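Local coordinates for protein ABC-type amino acid transport system, periplasmic component (PDB 4YMX) that binds arginine between its two lobes as the periplasmic substrate-binding component of an amino acid ABC transporter, at residues Thr108-Ala111 with Glu112-Lys115; Ala150-Ile153 with Gly154-Ser157; Lys54-Gly57 with Gly58-Glu61. One frame throughout, in Å; residues are numbered along the deposited sequence.

Contact 1 (Thr108-Ala111 with Glu112-Lys115). With ARG (arginine), chain C.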
# COMPACT_ATOMS: atom_id res chain seq x y z
N THR A 108 3.27 -0.87 5.96
CA THR A 108 4.60 -1.09 6.52
C THR A 108 4.55 -1.15 8.04
O THR A 108 3.96 -0.29 8.68
CB THR A 108 5.56 0.01 6.06
OG1 THR A 108 5.63 0.01 4.63
CG2 THR A 108 6.96 -0.22 6.63
N PRO A 109 5.17 -2.19 8.64
CA PRO A 109 5.15 -2.29 10.10
C PRO A 109 6.18 -1.38 10.76
O PRO A 109 7.19 -1.88 11.28
CB PRO A 109 5.48 -3.76 10.35
CG PRO A 109 6.32 -4.16 9.19
CD PRO A 109 5.74 -3.40 8.01
N THR A 110 5.92 -0.08 10.78
CA THR A 110 6.87 0.88 11.34
C THR A 110 6.91 0.82 12.86
O THR A 110 5.93 0.42 13.50
CB THR A 110 6.52 2.33 10.92
OG1 THR A 110 5.28 2.72 11.54
CG2 THR A 110 6.37 2.43 9.42
N ALA A 111 8.04 1.20 13.44
CA ALA A 111 8.17 1.25 14.89
C ALA A 111 7.06 2.11 15.50
O ALA A 111 6.48 1.77 16.54
CB ALA A 111 9.54 1.77 15.28
N GLU A 112 6.77 3.23 14.85
CA GLU A 112 5.72 4.13 15.33
C GLU A 112 4.36 3.44 15.38
O GLU A 112 3.65 3.51 16.38
CB GLU A 112 5.65 5.38 14.44
CG GLU A 112 4.53 6.34 14.80
CD GLU A 112 4.76 7.06 16.12
OE1 GLU A 112 3.83 7.75 16.59
OE2 GLU A 112 5.87 6.96 16.69
N ARG A 113 4.00 2.76 14.29
CA ARG A 113 2.71 2.08 14.23
C ARG A 113 2.59 0.93 15.23
O ARG A 113 1.51 0.65 15.72
CB ARG A 113 2.45 1.58 12.82
CG ARG A 113 2.13 2.69 11.84
CD ARG A 113 2.23 2.18 10.43
NE ARG A 113 1.91 3.23 9.48
CZ ARG A 113 2.12 3.12 8.17
NH1 ARG A 113 2.64 2.01 7.66
NH2 ARG A 113 1.78 4.12 7.36
N LYS A 114 3.72 0.27 15.51
CA LYS A 114 3.76 -0.84 16.46
C LYS A 114 3.35 -0.43 17.88
O LYS A 114 2.99 -1.28 18.69
CB LYS A 114 5.14 -1.49 16.47
CG LYS A 114 5.43 -2.35 15.25
CD LYS A 114 6.86 -2.86 15.28
CE LYS A 114 7.16 -3.79 14.13
NZ LYS A 114 8.57 -4.26 14.16
N LYS A 115 3.41 0.87 18.17
CA LYS A 115 2.95 1.35 19.47
C LYS A 115 1.44 1.23 19.59
O LYS A 115 0.89 1.16 20.69
CB LYS A 115 3.35 2.81 19.69
CG LYS A 115 4.85 3.08 19.59
CD LYS A 115 5.12 4.57 19.73
CE LYS A 115 6.60 4.84 19.96
NZ LYS A 115 6.87 6.30 20.07
N ARG C . 3.56 1.18 2.44
CA ARG C . 3.12 2.57 2.73
C ARG C . 2.70 2.71 4.18
O ARG C . 2.62 1.73 4.91
CB ARG C . 1.95 2.95 1.81
CG ARG C . 0.78 1.99 1.87
CD ARG C . -0.44 2.56 1.16
NE ARG C . -1.44 1.53 0.93
CZ ARG C . -2.61 1.73 0.33
NH1 ARG C . -2.95 2.93 -0.10
NH2 ARG C . -3.44 0.72 0.18
OXT ARG C . 2.44 3.82 4.65
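The guanidinium of Arg-113 meets the carbonyl O of Thr-108 and the carboxylate of the bound arginine together. Its NH1 donates to Thr-108 O at 2.8 Å, arriving in the carbonyl plane on a lone pair, and that oxygen lies only 9° out of the guanidinium plane. The same NH1 gives a nearly straight bond to O of the ligand, and NH2 reaches ligand OXT at 2.8 Å, so both carboxylate oxygens are gripped from the guanidinium edge. Thr-108 adds its backbone N, 2.9 Å from ligand O, while its OG1 accepts from the ligand's amino N and is also bonded to Gly-221 O. Thr-108 O takes a second bond from Thr-110 N, closing an inverse gamma turn centred on Pro-109.

Thr-110, the last residue of this turn, is also the N-cap of the short helix 111-114. Its OG1 accepts from Arg-113 N at 3.0 Å with an N-H...O angle of 160°. The hydroxyl can do so because chi1 of 68° sets it between the backbone N and the carbonyl carbon. The arrangement joins a capped helix start to the ligand site: Arg-113 begins at the capped turn and, extended from CG to NE, runs back to the pocket.

Farther out, Thr-110 OG1 also lies against the aliphatic part of this arginine, 3.2 Å from Arg-113 CG. Lys-114 N bonds Thr-110 O, and the lysine chain passes back along the turn until its CE lies 3.4 Å from Pro-109 O. The Pro-109 ring packs on Phe-119 and Leu-122 of strand 117-124.

Contact 2 (Ala150-Ile153 with Gly154-Ser157). With ARG (arginine), chain C.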
# COMPACT_ATOMS: atom_id res chain seq x y z
N ALA A 150 3.19 15.28 -4.35
CA ALA A 150 1.95 14.63 -3.93
C ALA A 150 2.26 13.35 -3.18
O ALA A 150 3.09 12.54 -3.62
CB ALA A 150 1.05 14.35 -5.12
N VAL A 151 1.60 13.17 -2.03
CA VAL A 151 1.77 11.99 -1.19
C VAL A 151 0.45 11.60 -0.55
O VAL A 151 -0.45 12.44 -0.39
CB VAL A 151 2.79 12.21 -0.06
CG1 VAL A 151 4.20 12.40 -0.63
CG2 VAL A 151 2.39 13.38 0.82
N GLN A 152 0.35 10.34 -0.13
CA GLN A 152 -0.83 9.85 0.54
C GLN A 152 -0.73 10.10 2.04
O GLN A 152 0.27 9.77 2.69
CB GLN A 152 -1.04 8.35 0.25
CG GLN A 152 -2.26 7.77 0.95
CD GLN A 152 -2.64 6.42 0.39
OE1 GLN A 152 -1.79 5.54 0.19
NE2 GLN A 152 -3.92 6.26 0.09
N ILE A 153 -1.77 10.72 2.59
CA ILE A 153 -1.81 11.01 4.02
C ILE A 153 -1.65 9.75 4.86
O ILE A 153 -2.32 8.74 4.62
CB ILE A 153 -3.13 11.68 4.39
CG1 ILE A 153 -3.23 13.03 3.69
CG2 ILE A 153 -3.23 11.88 5.90
CD1 ILE A 153 -4.65 13.52 3.60
N GLY A 154 -0.73 9.81 5.81
CA GLY A 154 -0.60 8.75 6.81
C GLY A 154 0.37 7.66 6.41
O GLY A 154 0.46 6.63 7.06
N THR A 155 1.15 7.91 5.35
CA THR A 155 2.03 6.88 4.81
C THR A 155 3.52 7.12 5.01
O THR A 155 3.97 8.23 5.31
CB THR A 155 1.82 6.68 3.29
OG1 THR A 155 2.17 7.88 2.58
CG2 THR A 155 0.37 6.29 2.99
N THR A 156 4.29 6.06 4.80
CA THR A 156 5.74 6.19 4.77
C THR A 156 6.20 7.02 3.57
O THR A 156 7.26 7.66 3.61
CB THR A 156 6.42 4.82 4.71
OG1 THR A 156 5.89 4.10 3.59
CG2 THR A 156 6.15 4.05 5.99
N SER A 157 5.40 7.03 2.50
CA SER A 157 5.70 7.88 1.34
C SER A 157 5.66 9.34 1.77
O SER A 157 6.55 10.12 1.43
CB SER A 157 4.71 7.61 0.21
OG SER A 157 4.71 6.23 -0.15
N ARG C . 3.56 1.18 2.44
CA ARG C . 3.12 2.57 2.73
C ARG C . 2.70 2.71 4.18
O ARG C . 2.62 1.73 4.91
CB ARG C . 1.95 2.95 1.81
CG ARG C . 0.78 1.99 1.87
CD ARG C . -0.44 2.56 1.16
NE ARG C . -1.44 1.53 0.93
CZ ARG C . -2.61 1.73 0.33
NH1 ARG C . -2.95 2.93 -0.10
NH2 ARG C . -3.44 0.72 0.18
OXT ARG C . 2.44 3.82 4.65
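Gln-152 and Thr-155 meet side by side in the lining of the arginine pocket, Thr-155 CG2 lying 3.6 Å from Gln-152 CG where the two side chains cross at about a right angle. Gln-152 OE1 accepts from guanidinium NH1 of the ligand at 2.9 Å, and at the ligand's other end Thr-156 N donates to carboxylate OXT, also at 2.9 Å. The glutamine gets there by an extended chain, with CG opposite the backbone N (chi1 179°); its NE2 is held by Asn-173 O.

Thr-155 faces the ligand too, its CA 3.1 Å from OXT, while its hydroxyl turns to the protein. OG1 donates to Gln-152 O at 2.7 Å, 19° off the carbonyl plane, and receives Glu-158 N as the N-cap of helix 156-161. A valine in its place would probably leave Glu-158 N without its cap and Gln-152 O with only the weak bond from Thr-155 N.

That weak bond closes a type II turn, Gln-152 to Thr-155, in which Gly-154 has a positive phi; a CB there would clash with Ile-153 O. The turn carries the chain from strand 148-152 into helix 156-161 of a beta-alpha-beta unit, whose next strand, 168-172, bonds to Val-151 and Ile-153, while 189-193 pairs with Ala-150 across the same sheet.

Contact 3 (Lys54-Gly57 with Gly58-Glu61)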
# COMPACT_ATOMS: atom_id res chain seq x y z
N LYS A 54 -11.55 -3.91 -9.49
CA LYS A 54 -11.64 -4.44 -10.84
C LYS A 54 -13.11 -4.35 -11.21
O LYS A 54 -13.96 -5.05 -10.64
CB LYS A 54 -11.15 -5.89 -10.88
CG LYS A 54 -11.20 -6.52 -12.25
CD LYS A 54 -10.66 -7.95 -12.20
CE LYS A 54 -10.68 -8.59 -13.57
NZ LYS A 54 -10.58 -10.08 -13.48
N VAL A 55 -13.40 -3.45 -12.14
CA VAL A 55 -14.77 -3.14 -12.52
C VAL A 55 -14.99 -3.53 -13.97
O VAL A 55 -14.58 -2.82 -14.89
CB VAL A 55 -15.07 -1.64 -12.35
CG1 VAL A 55 -16.53 -1.35 -12.66
CG2 VAL A 55 -14.71 -1.19 -10.93
N GLU A 56 -15.63 -4.68 -14.16
CA GLU A 56 -15.94 -5.19 -15.50
C GLU A 56 -16.91 -6.35 -15.43
O GLU A 56 -17.03 -7.03 -14.39
CB GLU A 56 -14.67 -5.61 -16.24
CG GLU A 56 -13.99 -6.82 -15.66
CD GLU A 56 -12.75 -7.21 -16.44
OE1 GLU A 56 -12.31 -6.41 -17.30
OE2 GLU A 56 -12.22 -8.32 -16.21
N GLY A 57 -17.61 -6.58 -16.54
CA GLY A 57 -18.56 -7.67 -16.64
C GLY A 57 -19.69 -7.62 -15.64
O GLY A 57 -20.23 -8.66 -15.26
N GLY A 58 -20.04 -6.42 -15.19
CA GLY A 58 -21.11 -6.24 -14.23
C GLY A 58 -20.68 -6.50 -12.80
O GLY A 58 -21.51 -6.72 -11.93
N LYS A 59 -19.38 -6.47 -12.56
CA LYS A 59 -18.86 -6.68 -11.22
C LYS A 59 -18.03 -5.49 -10.77
O LYS A 59 -17.39 -4.83 -11.59
CB LYS A 59 -18.01 -7.96 -11.16
CG LYS A 59 -18.72 -9.21 -11.64
CD LYS A 59 -17.80 -10.43 -11.64
CE LYS A 59 -17.03 -10.55 -12.96
NZ LYS A 59 -15.92 -9.57 -13.11
N ASP A 60 -18.07 -5.20 -9.48
CA ASP A 60 -17.11 -4.30 -8.84
C ASP A 60 -16.49 -5.12 -7.72
O ASP A 60 -17.07 -5.25 -6.64
CB ASP A 60 -17.80 -3.05 -8.29
CG ASP A 60 -16.89 -2.25 -7.36
OD1 ASP A 60 -15.65 -2.39 -7.42
OD2 ASP A 60 -17.43 -1.46 -6.55
N GLU A 61 -15.32 -5.69 -7.99
CA GLU A 61 -14.66 -6.55 -7.02
C GLU A 61 -13.38 -5.91 -6.54
O GLU A 61 -12.61 -5.38 -7.33
CB GLU A 61 -14.31 -7.90 -7.65
CG GLU A 61 -15.48 -8.66 -8.25
CD GLU A 61 -15.04 -9.94 -8.94
OE1 GLU A 61 -14.18 -9.87 -9.84
OE2 GLU A 61 -15.56 -11.02 -8.57
O HOH W 1 -14.50 -7.71 -11.72
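Lys-59 folds back over Glu-56 at the end of a beta hairpin with a two-residue turn. Strands 54-56 and 59-61 run antiparallel, their axes 174° apart, and are joined by a type I' turn from Glu-56 to Lys-59. Both central turn residues, Gly-57 and Gly-58, have positive phi, which favours glycine; at Gly-58 a CB would also clash with Gly-57 O.

From its start the lysine side chain follows the carbonyl of Glu-56. Lys-59 CB is 3.5 Å from Glu-56 O. Next along the chain, Lys-59 CG is 3.9 Å from Glu-56 O and 4.0 Å from Gly-57 O. The chain is straight at chi2, then bends twice, at chi3 (-87°) and chi4 (74°). These bends bring CE back near Glu-56 O and set Lys-59 NZ 3.1 Å from that oxygen, in a hydrogen bond. Glu-56 O therefore holds both ends of one residue, since Lys-59 N also donates to it; the two nitrogens approach from opposite faces of the carbonyl plane. Lys-59 NZ further donates to a water 2.7 Å away, which in turn donates to Lys-54 O and so ties the two strands on this face of the hairpin. A long salt bridge, Lys-54 NZ with Glu-56 OE2, adds charge pairing on the same face.

The backbone ladder is firm at Lys-54 and Glu-61, which form a hydrogen-bonded pair with bonds in both directions, and slacker at the turn, where the Glu-56 N to Lys-59 O bond is weak. Val-55 and Asp-60, a non-hydrogen-bonded pair, occupy the other face. Asp-60 OD1 bonds His-53 ND1, and the same oxygen lies 3.8 Å from Val-55 CG2.

Contacts 1 and 2 share the ligand site; contact 3 is a surface hairpin whose nearest atoms are about 21 Å from contact 1 and about 16 Å from contact 2. Contact 2 is buried and contact 1 partly buried, with lysines and a glutamate on its exposed part. Both are helix starts capped by a threonine, and they touch directly: Arg-113 NH2 is 2.9 Å from Gly-154 O, a probable hydrogen bond. Residues 108-115 bring a charged guanidinium as well as a backbone amide to the ligand carboxylate; 150-157 bring a backbone amide to it and a side-chain amide oxygen to the ligand's other end. Contact 3 relies instead on strand pairing, a lysine curled onto a carbonyl, and a water.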